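Local coordinates for putative adhesin (Parabacteroides distasonis, PDB 3LJY), which has a head domain built as an elongated beta-solenoid and is probably involved in cell adhesion, at residues D32-Q37 with M101-L106; V46-N51 with T78-K83; N97-V102 with L120-E125; E148-E153 with N168-D173; G186-Q191 with H205-L210. All coordinates share one frame; numbering follows the deposited sequence.

Contact 1. Residues D32-Q37 with M101-L106; sequences DFNYEQ and MVNSPL
Phe33 and Tyr35 of strand 32-37 bond to Met101 at the end of the parallel strand 99-102. Met101 N donates to Phe33 O at 2.8 Å, and Met101 O accepts from Tyr35 N. Asn103 N then closes on Tyr35 O at 2.9 Å in a nearly straight bond. The strand has ended at Val102, and at the next step a side chain takes over the pairing. Ser104 OG accepts from Gln37 N at 3.0 Å and donates its own hydrogen to Pro105 O at 2.7 Å, which fixes the hydroxyl in both roles.

Among the side-chain amides, Asn103 ND2 gives a hydrogen to Asn34 OD1 at 2.8 Å. The two amide planes are 33° apart, and the donor is tilted from the carbonyl plane of Asn34. The same nitrogen donates to a water that in turn donates to Glu36 OE2.

Side chains pack on both faces. The selenomethionine Met101 bends at its last torsion (chi3 -72°), which makes CE a van der Waals neighbour of Asn34 OD1 at 3.4 Å. On the face of Tyr35, Val102 CG2 meets ring atom CD2 at 3.9 Å, and Leu106 CD1 lies at the ring edge.

Strand 32-37 also pairs with strand 80-86 and strand 99-102 with strand 120-123. Tyr35 OH reaches Ser86, the Gln37 amide bonds to Lys87 and Thr107, and Phe33 packs on strand 24-27.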
# COMPACT_ATOMS: atom_id res chain seq x y z
N ASP A 32 9.32 9.99 4.50
CA ASP A 32 9.56 9.30 3.21
C ASP A 32 10.34 8.00 3.48
O ASP A 32 11.51 8.05 3.79
CB ASP A 32 10.31 10.19 2.20
CG ASP A 32 9.45 11.33 1.61
OD1 ASP A 32 8.19 11.33 1.65
OD2 ASP A 32 10.07 12.26 1.07
N PHE A 33 9.69 6.86 3.35
CA PHE A 33 10.21 5.57 3.86
C PHE A 33 10.49 4.62 2.70
O PHE A 33 9.58 4.11 2.05
CB PHE A 33 9.17 4.96 4.82
CG PHE A 33 9.68 3.82 5.66
CD1 PHE A 33 10.01 2.61 5.10
CD2 PHE A 33 9.71 3.93 7.04
CE1 PHE A 33 10.44 1.57 5.88
CE2 PHE A 33 10.12 2.90 7.82
CZ PHE A 33 10.50 1.72 7.25
N ASN A 34 11.77 4.44 2.43
CA ASN A 34 12.23 3.68 1.28
C ASN A 34 12.66 2.27 1.70
O ASN A 34 13.50 2.11 2.58
CB ASN A 34 13.37 4.47 0.59
CG ASN A 34 12.85 5.71 -0.13
OD1 ASN A 34 12.21 5.59 -1.16
ND2 ASN A 34 13.12 6.91 0.41
N TYR A 35 12.08 1.26 1.07
CA TYR A 35 12.35 -0.12 1.43
C TYR A 35 12.85 -0.91 0.19
O TYR A 35 12.38 -0.71 -0.93
CB TYR A 35 11.12 -0.79 2.10
CG TYR A 35 11.29 -2.29 2.26
CD1 TYR A 35 11.93 -2.84 3.35
CD2 TYR A 35 10.85 -3.16 1.26
CE1 TYR A 35 12.13 -4.18 3.46
CE2 TYR A 35 11.05 -4.52 1.35
CZ TYR A 35 11.69 -5.02 2.46
OH TYR A 35 11.89 -6.37 2.52
N GLU A 36 13.81 -1.79 0.40
CA GLU A 36 14.19 -2.76 -0.61
C GLU A 36 14.34 -4.15 -0.03
O GLU A 36 14.80 -4.33 1.08
CB GLU A 36 15.48 -2.37 -1.29
CG GLU A 36 15.27 -1.19 -2.23
CD GLU A 36 16.54 -0.69 -2.89
OE1 GLU A 36 17.49 -1.48 -3.06
OE2 GLU A 36 16.56 0.51 -3.24
N GLN A 37 13.97 -5.15 -0.83
CA GLN A 37 14.17 -6.53 -0.43
C GLN A 37 15.55 -6.98 -0.88
O GLN A 37 15.87 -6.96 -2.07
CB GLN A 37 13.05 -7.43 -1.00
CG GLN A 37 13.18 -8.88 -0.57
CD GLN A 37 12.14 -9.78 -1.18
OE1 GLN A 37 11.61 -9.49 -2.26
NE2 GLN A 37 11.83 -10.88 -0.49
N MSE A 101 7.52 3.56 0.16
CA MSE A 101 7.96 3.20 -1.20
C MSE A 101 8.78 1.95 -1.15
O MSE A 101 9.74 1.91 -0.42
CB MSE A 101 8.77 4.34 -1.81
CG MSE A 101 7.92 5.55 -2.02
SE MSE A 101 8.80 7.22 -2.28
CE MSE A 101 9.44 7.51 -0.49
N VAL A 102 8.37 0.93 -1.90
CA VAL A 102 9.19 -0.27 -2.14
C VAL A 102 9.84 -0.07 -3.48
O VAL A 102 9.16 0.02 -4.48
CB VAL A 102 8.38 -1.58 -2.08
CG1 VAL A 102 9.24 -2.82 -2.52
CG2 VAL A 102 7.80 -1.77 -0.66
N ASN A 103 11.17 0.02 -3.47
CA ASN A 103 11.95 0.44 -4.62
C ASN A 103 12.66 -0.70 -5.33
O ASN A 103 13.40 -0.43 -6.25
CB ASN A 103 13.01 1.49 -4.21
CG ASN A 103 12.39 2.73 -3.66
OD1 ASN A 103 11.42 3.24 -4.23
ND2 ASN A 103 12.90 3.22 -2.54
N SER A 104 12.45 -1.94 -4.87
CA SER A 104 13.01 -3.12 -5.50
C SER A 104 11.86 -4.01 -5.93
O SER A 104 10.75 -3.81 -5.49
CB SER A 104 13.82 -3.89 -4.49
OG SER A 104 12.94 -4.38 -3.50
N PRO A 105 12.13 -5.02 -6.78
CA PRO A 105 11.19 -6.10 -6.88
C PRO A 105 10.88 -6.64 -5.50
O PRO A 105 11.71 -6.50 -4.58
CB PRO A 105 11.95 -7.13 -7.70
CG PRO A 105 12.91 -6.35 -8.50
CD PRO A 105 13.30 -5.21 -7.66
N LEU A 106 9.68 -7.18 -5.33
CA LEU A 106 9.29 -7.86 -4.09
C LEU A 106 8.81 -9.27 -4.42
O LEU A 106 7.90 -9.43 -5.21
CB LEU A 106 8.22 -7.06 -3.35
CG LEU A 106 7.75 -7.56 -1.96
CD1 LEU A 106 8.82 -7.45 -0.90
CD2 LEU A 106 6.51 -6.80 -1.50
O HOH W 1 15.51 2.39 -1.39

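Contact 2. Residues V46-N51 with T78-K83; sequences VTVDQN and TKFIVK
Strands 46-49 and 80-83 run antiparallel, 169° between their directions and 4.7 Å between their axes, with Thr47 and Ile81 as a hydrogen-bonded pair. Thr47 N donates to Ile81 O at 2.9 Å, and Ile81 N donates to Thr47 O at 2.8 Å.

At the end of the pairing, the Asp49 carboxylate holds Thr78 by two bonds. OD1 takes Thr78 N at 2.8 Å on its syn lone pair. OD2 takes Thr78 OG1 at 2.8 Å, also on the syn side but 23° out of the carboxylate plane. The two side chains cross at about a right angle. OD2 has a further partner in Gly10 N, so this carboxylate ties three donors together.

The buried face carries Val46, Val48, Phe80 and Val82. Val46 CG1 comes to 3.8 Å from Phe80 CE1. Val48 lies alongside the same ring; its CG2 is anti to the backbone N and stands 4.1 Å from Phe80 CG. Both methyls approach the ring obliquely. Phe69 and Ile67 pack on Phe80 from strand 64-69.

On the other face, Thr47 and Ile81 meet through their CB atoms. A water bonds to Thr47 OG1 and donates to Ile81 O.

Strand 80-86 pairs antiparallel with strand 43-49 and parallel with strand 32-37. This is therefore where antiparallel pairing meets the parallel stack of the beta-solenoid.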
# COMPACT_ATOMS: atom_id res chain seq x y z
N VAL A 46 18.86 7.19 8.20
CA VAL A 46 17.92 8.28 8.43
C VAL A 46 18.53 9.62 8.04
O VAL A 46 19.60 9.98 8.51
CB VAL A 46 17.44 8.29 9.90
CG1 VAL A 46 16.69 9.59 10.23
CG2 VAL A 46 16.58 7.02 10.18
N THR A 47 17.85 10.34 7.15
CA THR A 47 18.19 11.72 6.83
C THR A 47 17.12 12.62 7.45
O THR A 47 15.94 12.52 7.16
CB THR A 47 18.30 11.95 5.29
OG1 THR A 47 19.26 11.02 4.73
CG2 THR A 47 18.73 13.40 4.94
N VAL A 48 17.54 13.50 8.35
CA VAL A 48 16.62 14.39 9.04
C VAL A 48 17.42 15.59 9.50
O VAL A 48 18.65 15.60 9.38
CB VAL A 48 15.89 13.64 10.22
CG1 VAL A 48 16.84 13.43 11.38
CG2 VAL A 48 14.64 14.41 10.66
N ASP A 49 16.74 16.62 10.02
CA ASP A 49 17.41 17.77 10.58
C ASP A 49 18.46 17.28 11.56
O ASP A 49 18.18 16.46 12.43
CB ASP A 49 16.43 18.68 11.32
CG ASP A 49 15.42 19.32 10.41
OD1 ASP A 49 14.60 18.59 9.85
OD2 ASP A 49 15.42 20.56 10.26
N GLN A 50 19.67 17.81 11.40
CA GLN A 50 20.87 17.39 12.12
C GLN A 50 20.70 17.38 13.66
O GLN A 50 21.13 16.44 14.32
CB GLN A 50 21.98 18.36 11.65
CG GLN A 50 23.29 18.33 12.34
CD GLN A 50 24.19 19.47 11.88
OE1 GLN A 50 23.80 20.65 11.93
NE2 GLN A 50 25.39 19.13 11.42
N ASN A 51 20.07 18.42 14.20
CA ASN A 51 19.75 18.51 15.64
C ASN A 51 18.68 17.50 16.15
O ASN A 51 18.55 17.34 17.36
CB ASN A 51 19.32 19.94 16.03
CG ASN A 51 18.02 20.40 15.31
OD1 ASN A 51 17.90 20.27 14.10
ND2 ASN A 51 17.08 20.96 16.07
N THR A 78 12.27 19.59 8.61
CA THR A 78 12.34 19.87 7.19
C THR A 78 11.94 18.63 6.41
O THR A 78 11.08 18.68 5.54
CB THR A 78 13.75 20.33 6.80
OG1 THR A 78 14.22 21.23 7.81
CG2 THR A 78 13.74 21.01 5.45
N LYS A 79 12.59 17.52 6.71
CA LYS A 79 12.32 16.27 6.01
C LYS A 79 12.78 15.15 6.92
O LYS A 79 13.59 15.37 7.80
CB LYS A 79 13.05 16.24 4.67
CG LYS A 79 12.32 15.44 3.59
CD LYS A 79 11.40 16.28 2.75
CE LYS A 79 10.53 15.43 1.86
NZ LYS A 79 9.64 16.32 1.02
N PHE A 80 12.20 13.97 6.74
CA PHE A 80 12.55 12.76 7.48
C PHE A 80 12.54 11.64 6.45
O PHE A 80 11.46 11.18 6.06
CB PHE A 80 11.50 12.50 8.57
CG PHE A 80 11.91 11.48 9.62
CD1 PHE A 80 12.59 10.32 9.31
CD2 PHE A 80 11.54 11.68 10.94
CE1 PHE A 80 12.92 9.38 10.30
CE2 PHE A 80 11.86 10.75 11.93
CZ PHE A 80 12.54 9.60 11.60
N ILE A 81 13.72 11.19 6.02
CA ILE A 81 13.85 10.17 4.96
C ILE A 81 14.47 8.93 5.55
O ILE A 81 15.52 9.01 6.12
CB ILE A 81 14.74 10.65 3.77
CG1 ILE A 81 14.26 11.99 3.20
CG2 ILE A 81 14.76 9.62 2.66
CD1 ILE A 81 15.22 12.60 2.17
N VAL A 82 13.79 7.79 5.42
CA VAL A 82 14.33 6.48 5.81
C VAL A 82 14.69 5.65 4.57
O VAL A 82 13.99 5.70 3.55
CB VAL A 82 13.31 5.67 6.67
CG1 VAL A 82 13.84 4.29 6.93
CG2 VAL A 82 13.02 6.38 7.96
N LYS A 83 15.80 4.91 4.67
CA LYS A 83 16.24 3.94 3.65
C LYS A 83 16.72 2.67 4.36
O LYS A 83 17.68 2.71 5.13
CB LYS A 83 17.37 4.53 2.83
CG LYS A 83 17.74 3.72 1.62
CD LYS A 83 19.08 4.16 1.11
CE LYS A 83 19.41 3.55 -0.21
NZ LYS A 83 19.44 2.14 -0.01
O HOH W 2 18.17 8.41 4.73

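Contact 3. Residues N97-V102 with L120-E125; sequences NANFMV and LVQLKE
Asn99 swings its amide away from its own nitrogen (chi1 -176°), while Gln122 CG sits beside its own N (chi1 -44°) and its chain then runs extended. These torsions bring the two amides together across neighbouring parallel strands of a beta-solenoid. Gln122 NE2 donates to Asn99 OD1 at 3.0 Å, on a lone pair in the carbonyl plane. The amide planes are only 9° apart, so the pair lies nearly flat. A water accepts from both Asn99 ND2 and Gln122 NE2 and bridges the groups a second time.

Strands 99-102 and 120-123 run almost parallel. Leu120 N donates to Ala98 O at one end and Lys124 N to Val102 O at the other. The shortest backbone bond is Gln122 N to Phe100 O, 2.8 Å.

The opposite face is apolar. Val121 CG1 lies at the edge of the Phe100 ring, 4.2 Å from CD2. Phe100 also packs on Ala92 and Val94 of strand 91-94. Val102 CG2 and Leu123 CD2 meet at 3.5 Å.

On the amide face, the extended Lys124 chain crosses Met101 obliquely. Its ammonium bonds to Asn103 OD1, and Lys124 NZ lies 3.6 Å from the selenium of Met101.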
# COMPACT_ATOMS: atom_id res chain seq x y z
N ASN A 97 1.05 10.77 7.64
CA ASN A 97 1.11 11.19 6.26
C ASN A 97 2.28 10.53 5.59
O ASN A 97 3.01 11.17 4.83
CB ASN A 97 1.17 12.73 6.21
CG ASN A 97 0.12 13.30 5.32
OD1 ASN A 97 0.02 12.94 4.14
ND2 ASN A 97 -0.71 14.16 5.88
N ALA A 98 2.51 9.26 5.92
CA ALA A 98 3.74 8.58 5.51
C ALA A 98 3.66 8.30 4.02
O ALA A 98 2.58 8.15 3.48
CB ALA A 98 3.95 7.31 6.29
N ASN A 99 4.83 8.27 3.38
CA ASN A 99 4.98 7.89 1.97
C ASN A 99 5.87 6.65 1.95
O ASN A 99 7.11 6.75 2.13
CB ASN A 99 5.57 9.05 1.17
CG ASN A 99 5.65 8.77 -0.30
OD1 ASN A 99 5.07 7.82 -0.81
ND2 ASN A 99 6.39 9.60 -1.00
N PHE A 100 5.22 5.49 1.80
CA PHE A 100 5.90 4.22 1.88
C PHE A 100 6.24 3.71 0.47
O PHE A 100 5.36 3.52 -0.34
CB PHE A 100 5.05 3.21 2.65
CG PHE A 100 5.71 1.86 2.81
CD1 PHE A 100 6.80 1.69 3.65
CD2 PHE A 100 5.25 0.77 2.13
CE1 PHE A 100 7.41 0.46 3.79
CE2 PHE A 100 5.86 -0.47 2.26
CZ PHE A 100 6.95 -0.62 3.09
N MSE A 101 7.52 3.56 0.16
CA MSE A 101 7.96 3.20 -1.20
C MSE A 101 8.78 1.95 -1.15
O MSE A 101 9.74 1.91 -0.42
CB MSE A 101 8.77 4.34 -1.81
CG MSE A 101 7.92 5.55 -2.02
SE MSE A 101 8.80 7.22 -2.28
CE MSE A 101 9.44 7.51 -0.49
N VAL A 102 8.37 0.93 -1.90
CA VAL A 102 9.19 -0.27 -2.14
C VAL A 102 9.84 -0.07 -3.48
O VAL A 102 9.16 0.02 -4.48
CB VAL A 102 8.38 -1.58 -2.08
CG1 VAL A 102 9.24 -2.82 -2.52
CG2 VAL A 102 7.80 -1.77 -0.66
N LEU A 120 0.41 7.33 1.55
CA LEU A 120 0.63 6.88 0.20
C LEU A 120 1.49 5.60 0.32
O LEU A 120 2.45 5.58 1.08
CB LEU A 120 1.34 7.97 -0.61
CG LEU A 120 1.77 7.64 -2.05
CD1 LEU A 120 0.57 7.07 -2.88
CD2 LEU A 120 2.38 8.82 -2.74
N VAL A 121 1.14 4.56 -0.42
CA VAL A 121 2.01 3.42 -0.66
C VAL A 121 2.33 3.32 -2.16
O VAL A 121 1.42 3.44 -2.97
CB VAL A 121 1.37 2.13 -0.18
CG1 VAL A 121 2.12 0.88 -0.69
CG2 VAL A 121 1.18 2.16 1.35
N GLN A 122 3.61 3.13 -2.50
CA GLN A 122 4.07 2.93 -3.89
C GLN A 122 4.92 1.67 -4.02
O GLN A 122 6.03 1.64 -3.54
CB GLN A 122 4.90 4.12 -4.35
CG GLN A 122 4.29 5.46 -3.97
CD GLN A 122 4.99 6.63 -4.62
OE1 GLN A 122 5.19 6.64 -5.82
NE2 GLN A 122 5.36 7.64 -3.82
N LEU A 123 4.39 0.61 -4.65
CA LEU A 123 5.18 -0.58 -4.98
C LEU A 123 5.59 -0.44 -6.41
O LEU A 123 4.79 -0.69 -7.31
CB LEU A 123 4.44 -1.89 -4.74
CG LEU A 123 3.69 -1.92 -3.39
CD1 LEU A 123 2.80 -3.18 -3.25
CD2 LEU A 123 4.63 -1.77 -2.18
N LYS A 124 6.86 -0.06 -6.60
CA LYS A 124 7.35 0.48 -7.86
C LYS A 124 7.83 -0.55 -8.85
O LYS A 124 7.81 -0.30 -10.04
CB LYS A 124 8.48 1.48 -7.61
CG LYS A 124 8.00 2.73 -7.01
CD LYS A 124 9.16 3.57 -6.58
CE LYS A 124 8.70 4.88 -5.99
NZ LYS A 124 9.84 5.53 -5.24
N GLU A 125 8.30 -1.69 -8.34
CA GLU A 125 8.82 -2.77 -9.20
C GLU A 125 7.96 -4.01 -9.04
O GLU A 125 7.09 -4.07 -8.15
CB GLU A 125 10.28 -3.12 -8.84
CG GLU A 125 11.24 -1.95 -8.78
CD GLU A 125 11.42 -1.23 -10.13
OE1 GLU A 125 11.27 -1.86 -11.20
OE2 GLU A 125 11.69 0.00 -10.11
O HOH W 3 6.59 10.35 -3.89

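Contact 4. Residues E148-E153 with N168-D173; sequences EADKIE and NAKEGD
Two successive turns of the beta-solenoid stack here at a corner. In each, a short strand ends, the chain bends, and a strand of another sheet begins. The bends are at Asp150 and at Lys170-Glu171, and the parallel register holds through them.

Backbone bonds continue across the corner. Ala149 N donates to Asn168 O, and Lys170 N donates to Ala149 O at 3.1 Å. At the bend, Glu171 N donates to Asp150 O with a more bent angle of 140°. Beyond it, Ile152 N meets Glu171 O and Asp173 N meets Ile152 O.

Charged and polar side chains line one face. The Lys151 chain is kinked at chi2, chi3 and chi4 and reaches forward to Asp173. Its NZ forms a salt bridge to Glu153 OE2 at 3.1 Å, on the anti side. In the conformer given for Asp173, one of two, NZ also bridges to Asp173 OD2 at 2.9 Å, from above the carboxylate plane. The network extends to Lys131 through Glu153 and, in that conformer, to Ser193 through Asp173. At the other end, Asn168 ND2 donates to Glu148 OE1 at 2.7 Å, on its syn lone pair. Glu148 OE2 bonds to His146. The planes of this amide and carboxylate are 45° apart.

Inside the corner, Ile152 CG2 presses on Ala169 CB at 3.4 Å. Ala149 CB also lies near Ala169 CB.

Strands 147-149 and 151-156 also pair with strands 127-129 and 131-136. On the far side of strand 167-169, Ala188 and Val189 of strand 188-189 touch Asn168 and Ala169.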
# COMPACT_ATOMS: atom_id res chain seq x y z
N GLU A 148 2.43 -9.90 -10.17
CA GLU A 148 2.24 -11.26 -10.69
C GLU A 148 1.93 -12.16 -9.48
O GLU A 148 2.79 -12.44 -8.66
CB GLU A 148 3.45 -11.77 -11.48
CG GLU A 148 3.89 -10.89 -12.66
CD GLU A 148 2.97 -10.91 -13.92
OE1 GLU A 148 2.16 -11.85 -14.13
OE2 GLU A 148 3.10 -9.97 -14.74
N ALA A 149 0.67 -12.56 -9.35
CA ALA A 149 0.16 -13.14 -8.11
C ALA A 149 -0.77 -14.32 -8.35
O ALA A 149 -1.35 -14.46 -9.43
CB ALA A 149 -0.57 -12.06 -7.23
N ASP A 150 -0.90 -15.16 -7.33
CA ASP A 150 -1.94 -16.17 -7.31
C ASP A 150 -3.27 -15.52 -6.90
O ASP A 150 -4.32 -15.81 -7.49
CB ASP A 150 -1.55 -17.32 -6.37
CG ASP A 150 -0.38 -18.16 -6.93
OD1 ASP A 150 -0.49 -18.53 -8.11
OD2 ASP A 150 0.63 -18.47 -6.21
N LYS A 151 -3.21 -14.64 -5.91
CA LYS A 151 -4.40 -14.00 -5.33
C LYS A 151 -4.15 -12.55 -5.03
O LYS A 151 -3.09 -12.18 -4.50
CB LYS A 151 -4.81 -14.73 -4.06
CG LYS A 151 -6.03 -14.17 -3.30
CD LYS A 151 -7.31 -14.05 -4.16
CE LYS A 151 -8.57 -14.38 -3.38
NZ LYS A 151 -8.92 -13.34 -2.40
N ILE A 152 -5.11 -11.71 -5.42
CA ILE A 152 -5.16 -10.28 -5.10
C ILE A 152 -6.42 -10.01 -4.27
O ILE A 152 -7.52 -10.47 -4.60
CB ILE A 152 -5.16 -9.37 -6.37
CG1 ILE A 152 -5.37 -7.87 -6.02
CG2 ILE A 152 -6.21 -9.83 -7.37
CD1 ILE A 152 -4.20 -7.22 -5.25
N GLU A 153 -6.23 -9.33 -3.14
CA GLU A 153 -7.32 -8.82 -2.33
C GLU A 153 -7.18 -7.31 -2.16
O GLU A 153 -6.11 -6.85 -1.78
CB GLU A 153 -7.30 -9.47 -0.97
CG GLU A 153 -7.86 -10.85 -1.00
CD GLU A 153 -7.97 -11.47 0.38
OE1 GLU A 153 -8.08 -10.69 1.38
OE2 GLU A 153 -7.93 -12.74 0.45
N ASN A 168 -0.78 -9.78 -13.69
CA ASN A 168 -1.72 -10.89 -13.63
C ASN A 168 -1.97 -11.29 -12.18
O ASN A 168 -1.06 -11.26 -11.37
CB ASN A 168 -1.19 -12.14 -14.37
CG ASN A 168 -0.90 -11.89 -15.84
OD1 ASN A 168 -1.78 -11.98 -16.71
ND2 ASN A 168 0.36 -11.59 -16.13
N ALA A 169 -3.21 -11.66 -11.87
CA ALA A 169 -3.55 -12.36 -10.60
C ALA A 169 -4.51 -13.47 -10.93
O ALA A 169 -5.52 -13.21 -11.53
CB ALA A 169 -4.20 -11.39 -9.56
N LYS A 170 -4.23 -14.70 -10.53
CA LYS A 170 -5.13 -15.81 -10.87
C LYS A 170 -6.57 -15.67 -10.33
O LYS A 170 -7.54 -16.08 -10.99
CB LYS A 170 -4.55 -17.13 -10.37
CG LYS A 170 -3.42 -17.62 -11.16
CD LYS A 170 -2.90 -18.91 -10.60
CE LYS A 170 -1.43 -19.11 -10.99
NZ LYS A 170 -1.19 -18.95 -12.47
N GLU A 171 -6.69 -15.13 -9.12
CA GLU A 171 -7.99 -14.89 -8.49
C GLU A 171 -7.97 -13.53 -7.83
O GLU A 171 -6.92 -13.05 -7.44
CB GLU A 171 -8.29 -15.92 -7.42
CG GLU A 171 -8.29 -17.33 -7.90
CD GLU A 171 -8.90 -18.29 -6.91
OE1 GLU A 171 -9.12 -17.93 -5.73
OE2 GLU A 171 -9.18 -19.43 -7.34
N GLY A 172 -9.14 -12.92 -7.67
CA GLY A 172 -9.24 -11.59 -7.08
C GLY A 172 -10.52 -11.37 -6.33
O GLY A 172 -11.53 -11.82 -6.77
N ASP A 173 -10.44 -10.69 -5.19
CA ASP A 173 -11.59 -10.24 -4.41
C ASP A 173 -11.42 -8.75 -4.17
O ASP A 173 -10.54 -8.34 -3.40
CB ASP A 173 -11.66 -10.99 -3.05
CG ASP A 173 -12.22 -12.41 -3.17
OD1 ASP A 173 -13.03 -12.68 -4.07
OD2 ASP A 173 -11.85 -13.28 -2.33

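Contact 5. Residues G186-Q191 with H205-L210; sequences GLAVPQ and HATDNL
Asp208 OD2 accepts from Gln191 NE2 at 2.7 Å, the shortest polar bond between segments 186-191 and 205-210. The donor comes on the anti side of the carboxylate, 15° out of its plane. The oxygen lies in the plane of the Gln191 amide, yet the amide and carboxylate planes stand 82° apart. Gln191 bends at chi2 (-58°), which turns the amide alongside Asp208. Its OE1 rests 3.3 Å from Asn209 CB.

The backbones run parallel. Val189 N donates to His205 O at 2.9 Å, and Thr207 N to Val189 O at 3.1 Å. Asn209 N then donates to Pro190 O at 2.9 Å. Val189 pairs with Ala206 but Gln191 with Asn209, so one extra residue is taken up in a beta bulge. A water extends the pairing at the other end. It donates to Leu187 O and accepts from His205 N.

Pro190 lies beside Thr207, whose OG1 comes to 3.6 Å from Pro190 CG. The His205 ring meets Ala188 obliquely, with ND1 3.7 Å from Ala188 CA. On the inner face, Val189 packs on Tyr174 and Ala169.

The bulge takes up its residue at the corner of the chain. Parallel strands of successive turns, with a corner in each, make up a beta-solenoid, consistent with the pectate-lyase-like clan to which this head domain belongs.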
# COMPACT_ATOMS: atom_id res chain seq x y z
N GLY A 186 -5.58 -2.64 -15.88
CA GLY A 186 -4.38 -3.30 -16.36
C GLY A 186 -4.00 -4.61 -15.66
O GLY A 186 -3.10 -5.34 -16.11
N LEU A 187 -4.67 -4.93 -14.56
CA LEU A 187 -4.50 -6.24 -13.92
C LEU A 187 -5.53 -7.27 -14.43
O LEU A 187 -6.72 -7.22 -14.10
CB LEU A 187 -4.62 -6.11 -12.41
CG LEU A 187 -4.31 -7.35 -11.55
CD1 LEU A 187 -2.87 -7.70 -11.63
CD2 LEU A 187 -4.74 -7.14 -10.13
N ALA A 188 -5.02 -8.23 -15.19
CA ALA A 188 -5.80 -9.30 -15.78
C ALA A 188 -6.07 -10.34 -14.72
O ALA A 188 -5.14 -10.95 -14.21
CB ALA A 188 -4.99 -9.90 -16.95
N VAL A 189 -7.34 -10.56 -14.40
CA VAL A 189 -7.74 -11.57 -13.41
C VAL A 189 -8.72 -12.55 -13.98
O VAL A 189 -9.83 -12.18 -14.27
CB VAL A 189 -8.37 -10.91 -12.17
CG1 VAL A 189 -8.80 -12.01 -11.15
CG2 VAL A 189 -7.42 -9.87 -11.54
N PRO A 190 -8.34 -13.82 -14.14
CA PRO A 190 -9.34 -14.80 -14.62
C PRO A 190 -10.61 -14.97 -13.77
O PRO A 190 -11.72 -14.97 -14.30
CB PRO A 190 -8.54 -16.10 -14.68
CG PRO A 190 -7.07 -15.64 -14.86
CD PRO A 190 -7.00 -14.43 -13.99
N GLN A 191 -10.46 -15.16 -12.46
CA GLN A 191 -11.60 -15.38 -11.57
C GLN A 191 -11.75 -14.20 -10.61
O GLN A 191 -11.05 -14.13 -9.58
CB GLN A 191 -11.43 -16.68 -10.76
CG GLN A 191 -11.12 -17.93 -11.58
CD GLN A 191 -12.16 -18.22 -12.62
OE1 GLN A 191 -13.36 -18.03 -12.38
NE2 GLN A 191 -11.73 -18.64 -13.79
N HIS A 205 -10.46 -5.83 -14.83
CA HIS A 205 -10.25 -6.65 -16.01
C HIS A 205 -10.35 -8.14 -15.62
O HIS A 205 -9.51 -8.68 -14.93
CB HIS A 205 -8.91 -6.28 -16.68
CG HIS A 205 -8.61 -7.09 -17.90
ND1 HIS A 205 -7.34 -7.20 -18.43
CD2 HIS A 205 -9.41 -7.85 -18.68
CE1 HIS A 205 -7.38 -7.98 -19.49
NE2 HIS A 205 -8.62 -8.39 -19.67
N ALA A 206 -11.44 -8.78 -16.03
CA ALA A 206 -11.67 -10.22 -15.79
C ALA A 206 -11.51 -10.93 -17.13
O ALA A 206 -11.95 -10.41 -18.15
CB ALA A 206 -13.07 -10.48 -15.19
N THR A 207 -10.86 -12.08 -17.14
CA THR A 207 -10.55 -12.77 -18.40
C THR A 207 -11.23 -14.14 -18.51
O THR A 207 -11.00 -14.87 -19.46
CB THR A 207 -9.01 -12.92 -18.64
OG1 THR A 207 -8.42 -13.60 -17.54
CG2 THR A 207 -8.32 -11.56 -18.82
N ASP A 208 -12.09 -14.47 -17.56
CA ASP A 208 -12.84 -15.72 -17.62
C ASP A 208 -14.22 -15.57 -16.94
O ASP A 208 -15.25 -15.77 -17.57
CB ASP A 208 -12.04 -16.89 -17.03
CG ASP A 208 -12.77 -18.25 -17.18
OD1 ASP A 208 -13.50 -18.47 -18.18
OD2 ASP A 208 -12.62 -19.11 -16.29
N ASN A 209 -14.23 -15.16 -15.68
CA ASN A 209 -15.47 -15.04 -14.92
C ASN A 209 -15.47 -13.85 -14.01
O ASN A 209 -14.55 -13.70 -13.22
CB ASN A 209 -15.62 -16.26 -14.04
CG ASN A 209 -16.33 -17.36 -14.72
OD1 ASN A 209 -15.72 -18.36 -15.12
ND2 ASN A 209 -17.63 -17.20 -14.89
N LEU A 210 -16.50 -13.01 -14.10
CA LEU A 210 -16.66 -11.85 -13.20
C LEU A 210 -17.94 -11.98 -12.39
O LEU A 210 -19.01 -12.17 -12.93
CB LEU A 210 -16.63 -10.52 -13.99
CG LEU A 210 -16.99 -9.22 -13.23
CD1 LEU A 210 -15.94 -8.87 -12.18
CD2 LEU A 210 -17.21 -8.08 -14.23
O HOH W 4 -8.46 -6.01 -12.44

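In the fold
The contacts follow the long axis of the fold. Contact 2 lies at the N-terminal end and is nested in the loop closed by contact 1; strands 32-37 and 80-86 join them through backbone bonds between Asp32, Asn34 and Val82. Contacts 1 and 3 share Met101 and Val102 on strand 99-102, with centres 7 Å apart. Contacts 4 and 5 come later in the chain. They touch each other, with centres 9 Å apart, at neighbouring corners. Contacts 2 and 5 are the farthest apart, about 43 Å between centres. Along the body, antiparallel pairing at one end gives way to parallel stacking, giving an elongated, all-beta body.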